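NudC domain-containing protein 2 (Mus musculus, PDB 2RH0) probably helps regulate the LIS1/dynein pathway by stabilising LIS1 together with the Hsp90 chaperone, and interacts with LIS1. Local coordinates at residues K88-D92 with A93-W97; S99-E102 with S103-A106. All blocks are in the same frame, centred on the assembly; numbering follows the deposited sequence.

Interaction 1. Residues K88-D92 with A93-W97; sequences KTKRD and AANCW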
loop_
_atom_site.group_PDB
_atom_site.type_symbol
_atom_site.label_atom_id
_atom_site.label_comp_id
_atom_site.label_asym_id
_atom_site.label_seq_id
_atom_site.Cartn_x
_atom_site.Cartn_y
_atom_site.Cartn_z
ATOM N N LYS A 88 5.237 6.475 17.723
ATOM C CA LYS A 88 6.646 6.278 18.087
ATOM C C LYS A 88 7.032 7.187 19.269
ATOM O O LYS A 88 6.640 8.334 19.292
ATOM C CB LYS A 88 7.554 6.619 16.901
ATOM C CG LYS A 88 7.422 5.698 15.655
ATOM C CD LYS A 88 8.352 6.178 14.571
ATOM C CE LYS A 88 8.233 5.335 13.299
ATOM N NZ LYS A 88 9.133 5.857 12.190
ATOM N N THR A 89 7.807 6.684 20.230
ATOM C CA THR A 89 8.332 7.527 21.281
ATOM C C THR A 89 9.370 8.496 20.666
ATOM O O THR A 89 9.381 9.682 20.981
ATOM C CB THR A 89 8.987 6.680 22.379
ATOM O OG1 THR A 89 8.026 5.775 22.949
ATOM C CG2 THR A 89 9.564 7.565 23.485
ATOM N N LYS A 90 10.213 7.983 19.770
ATOM C CA LYS A 90 11.266 8.769 19.067
ATOM C C LYS A 90 10.862 8.934 17.584
ATOM O O LYS A 90 10.693 7.929 16.871
ATOM C CB LYS A 90 12.618 8.047 19.183
ATOM C CG LYS A 90 13.139 7.906 20.627
ATOM C CD LYS A 90 14.162 6.794 20.762
ATOM C CE LYS A 90 13.512 5.412 20.950
ATOM N NZ LYS A 90 13.143 5.042 22.349
ATOM N N ARG A 91 10.712 10.181 17.134
ATOM C CA ARG A 91 10.102 10.494 15.826
ATOM C C ARG A 91 11.000 11.271 14.826
ATOM O O ARG A 91 10.514 12.112 14.081
ATOM C CB ARG A 91 8.813 11.295 16.087
ATOM C CG ARG A 91 7.811 10.517 16.876
ATOM C CD ARG A 91 6.634 11.315 17.399
ATOM N NE ARG A 91 6.563 11.004 18.827
ATOM C CZ ARG A 91 6.493 11.878 19.831
ATOM N NH1 ARG A 91 6.345 13.173 19.597
ATOM N NH2 ARG A 91 6.491 11.439 21.094
ATOM N N ASP A 92 12.301 10.999 14.822
ATOM C CA ASP A 92 13.231 11.617 13.871
ATOM C C ASP A 92 13.302 10.746 12.598
ATOM O O ASP A 92 12.929 9.556 12.643
ATOM C CB ASP A 92 14.632 11.710 14.492
ATOM C CG ASP A 92 14.640 12.464 15.824
ATOM O OD1 ASP A 92 13.863 13.449 15.977
ATOM O OD2 ASP A 92 15.438 12.070 16.715
ATOM N N ALA A 93 13.798 11.293 11.485
ATOM C CA ALA A 93 14.028 10.447 10.289
ATOM C C ALA A 93 15.058 9.331 10.599
ATOM O O ALA A 93 15.086 8.295 9.913
ATOM C CB ALA A 93 14.446 11.275 9.051
ATOM N N ALA A 94 15.890 9.562 11.626
ATOM C CA ALA A 94 16.861 8.567 12.142
ATOM C C ALA A 94 16.218 7.476 13.021
ATOM O O ALA A 94 16.925 6.590 13.502
ATOM C CB ALA A 94 17.958 9.250 12.936
ATOM N N ASN A 95 14.908 7.571 13.265
ATOM C CA ASN A 95 14.135 6.516 13.932
ATOM C C ASN A 95 13.271 5.791 12.899
ATOM O O ASN A 95 12.077 5.611 13.047
ATOM C CB ASN A 95 13.262 7.117 15.013
ATOM C CG ASN A 95 14.066 7.875 16.050
ATOM O OD1 ASN A 95 13.932 9.098 16.177
ATOM N ND2 ASN A 95 14.922 7.156 16.797
ATOM N N CYS A 96 13.904 5.397 11.818
ATOM C CA CYS A 96 13.238 4.627 10.813
ATOM C C CYS A 96 13.310 3.166 11.272
ATOM O O CYS A 96 14.399 2.622 11.385
ATOM C CB CYS A 96 13.958 4.822 9.517
ATOM S SG CYS A 96 13.186 3.919 8.177
ATOM N N TRP A 97 12.171 2.534 11.555
ATOM C CA TRP A 97 12.168 1.147 12.004
ATOM C C TRP A 97 12.535 0.238 10.855
ATOM O O TRP A 97 12.016 0.402 9.778
ATOM C CB TRP A 97 10.787 0.736 12.513
ATOM C CG TRP A 97 10.370 1.358 13.826
ATOM C CD1 TRP A 97 10.792 2.541 14.352
ATOM C CD2 TRP A 97 9.354 0.867 14.703
ATOM N NE1 TRP A 97 10.138 2.789 15.554
ATOM C CE2 TRP A 97 9.246 1.779 15.782
ATOM C CE3 TRP A 97 8.556 -0.275 14.708
ATOM C CZ2 TRP A 97 8.364 1.581 16.830
ATOM C CZ3 TRP A 97 7.683 -0.469 15.755
ATOM C CH2 TRP A 97 7.595 0.447 16.799
HETATM O O HOH W 1 11.233 5.177 17.018
#
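A type I beta turn runs from Asp-92 to Asn-95, and its two ends are joined twice. The backbone N of Asn-95 donates to Asp-92 O over 2.9 Å. In return, the Asn-95 side chain runs back beside Asp-92, pointing the same way, toward Lys-90. With CG of Asn-95 anti to the carbonyl carbon (chi1 -58°) and the amide turned about chi2, OD1 of Asn-95 comes to 2.8 Å from Asp-92 N. That N-H lies in the amide's carbonyl plane and meets a lone pair of OD1. The amide of Asn-95 lies against Lys-90 CB, with ND2 and OD1 of Asn-95 both 3.4 Å from it.

Lys-88 reaches across with a fully extended chain. Lys-88 CE sits over the five-membered ring of Trp-97, a CH-pi contact 4.2 Å from the centroid. Lys-88 NZ binds Asn-95 O at 3.1 Å and also Thr-21 O and Gln-20 OE1 of the second subunit, so three oxygens hold the buried ammonium. At the ring's edge, a water accepts from Trp-97 NE1 and donates to Lys-90 O. Gln-116 of helix 109-127 bonds Ala-93 O. This is a type I turn closed by an asparagine side chain, in the loop after strand 81-87 of the p23-like CS family region.

Interaction 2. Residues S99-E102 with S103-A106; sequences SLLE and SEYA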
loop_
_atom_site.group_PDB
_atom_site.type_symbol
_atom_site.label_atom_id
_atom_site.label_comp_id
_atom_site.label_asym_id
_atom_site.label_seq_id
_atom_site.Cartn_x
_atom_site.Cartn_y
_atom_site.Cartn_z
ATOM N N SER A 99 12.252 -3.199 11.060
ATOM C CA SER A 99 11.328 -4.328 11.179
ATOM C C SER A 99 10.234 -3.888 12.125
ATOM O O SER A 99 10.393 -2.880 12.834
ATOM C CB SER A 99 12.034 -5.577 11.711
ATOM O OG SER A 99 12.469 -5.321 13.050
ATOM N N LEU A 100 9.116 -4.606 12.109
ATOM C CA LEU A 100 7.984 -4.298 12.969
ATOM C C LEU A 100 8.273 -4.756 14.378
ATOM O O LEU A 100 8.123 -4.016 15.330
ATOM C CB LEU A 100 6.734 -5.000 12.481
ATOM C CG LEU A 100 5.473 -4.660 13.237
ATOM C CD1 LEU A 100 5.268 -3.174 13.259
ATOM C CD2 LEU A 100 4.295 -5.437 12.686
ATOM N N LEU A 101 8.678 -6.001 14.488
ATOM C CA LEU A 101 8.988 -6.549 15.806
ATOM C C LEU A 101 10.486 -6.630 15.819
ATOM O O LEU A 101 11.128 -6.535 14.764
ATOM C CB LEU A 101 8.313 -7.901 16.023
ATOM C CG LEU A 101 6.784 -7.963 15.922
ATOM C CD1 LEU A 101 6.291 -9.365 16.263
ATOM C CD2 LEU A 101 6.090 -6.907 16.783
ATOM N N GLU A 102 11.024 -6.758 17.013
ATOM C CA GLU A 102 12.446 -6.871 17.246
ATOM C C GLU A 102 13.056 -7.961 16.324
ATOM O O GLU A 102 14.060 -7.734 15.683
ATOM C CB GLU A 102 12.660 -7.163 18.732
ATOM C CG GLU A 102 14.062 -6.964 19.282
ATOM C CD GLU A 102 14.206 -7.456 20.739
ATOM O OE1 GLU A 102 13.734 -8.571 21.067
ATOM O OE2 GLU A 102 14.800 -6.738 21.567
ATOM N N SER A 103 12.415 -9.111 16.184
ATOM C CA SER A 103 13.031 -10.193 15.441
ATOM C C SER A 103 12.091 -10.779 14.428
ATOM O O SER A 103 12.085 -11.997 14.220
ATOM C CB SER A 103 13.457 -11.308 16.411
ATOM O OG SER A 103 14.396 -10.809 17.343
ATOM N N GLU A 104 11.286 -9.942 13.787
ATOM C CA GLU A 104 10.311 -10.475 12.885
ATOM C C GLU A 104 9.731 -9.340 12.058
ATOM O O GLU A 104 9.644 -8.192 12.508
ATOM C CB GLU A 104 9.242 -11.199 13.691
ATOM C CG GLU A 104 8.474 -12.301 12.971
ATOM C CD GLU A 104 7.756 -13.263 13.946
ATOM O OE1 GLU A 104 7.836 -13.087 15.215
ATOM O OE2 GLU A 104 7.128 -14.217 13.419
ATOM N N TYR A 105 9.322 -9.692 10.856
ATOM C CA TYR A 105 8.780 -8.746 9.897
ATOM C C TYR A 105 9.764 -7.632 9.549
ATOM O O TYR A 105 9.485 -6.441 9.667
ATOM C CB TYR A 105 7.467 -8.217 10.431
ATOM C CG TYR A 105 6.562 -9.329 10.959
ATOM C CD1 TYR A 105 6.127 -10.364 10.120
ATOM C CD2 TYR A 105 6.122 -9.323 12.272
ATOM C CE1 TYR A 105 5.298 -11.353 10.585
ATOM C CE2 TYR A 105 5.293 -10.321 12.753
ATOM C CZ TYR A 105 4.885 -11.335 11.914
ATOM O OH TYR A 105 4.052 -12.315 12.423
ATOM N N ALA A 106 10.950 -8.058 9.141
ATOM C CA ALA A 106 11.985 -7.160 8.740
ATOM C C ALA A 106 11.784 -6.792 7.263
ATOM O O ALA A 106 11.360 -7.604 6.482
ATOM C CB ALA A 106 13.349 -7.818 8.928
#
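Leu-101 and Glu-104 form the closing pair of a tight beta hairpin, with Glu-102 and Ser-103 at the turn. They are an antiparallel hydrogen-bonded pair, and Leu-101 N donates to Glu-104 O over 3.1 Å. One residue further from the turn, Leu-100 N donates to Tyr-105 O, also over 3.1 Å. This donor stands well above the carbonyl plane, 44° out of it. The chain turns a corner at Leu-100 and at Tyr-105. Tyr-105 takes a left-handed backbone conformation (phi 59°, psi 54°).

The tightly packed part takes in Tyr-105 and the end of the hairpin away from the turn. Leu-101 and Tyr-105 lie side by side and point the same way. Leu-101 CD1 comes to the edge of the ring, near its plane, 3.8 Å from Tyr-105 CE2. One ring face carries Glu-104 CG over its centre, so the ring is held by its own neighbour in sequence as well as by the leucine. Leu-100 CB meets Tyr-105 CB at 3.9 Å. The tyrosine hydroxyl bonds Trp-15 NE1 of the second subunit, and the two rings stack edge-to-face. At the end away from the turn, Ser-99 and Ala-106 are a non-hydrogen-bonded pair. The alpha carbons of Ser-99 and Ala-106 are only 3.8 Å apart, and Ser-99 CB lies 3.4 Å from Ala-106 CA.

The turn side is looser. Glu-102, Ser-103 and Glu-104 are exposed, and all three touch a crystal neighbour. The Glu-102 side chain leaves the hairpin in an extended form. Its OE2 makes a salt bridge to Lys-62 NZ of the second subunit.

The two contacts follow each other along the region between strand 81-87 and helix 109-127. The turn is complete before the hairpin starts. Their centres are about 15 Å apart. One residue separates the two in the sequence, and they do not otherwise touch. Each lies more than 20 Å from the centre of its chain, on the same side of it, and both lie against the second subunit. The turn of 92-95 directs the chain back past helix 109-127, and the hairpin of 99-106 reverses it again before that helix begins. Both the turn and the hairpin lie in the interface between the two subunits.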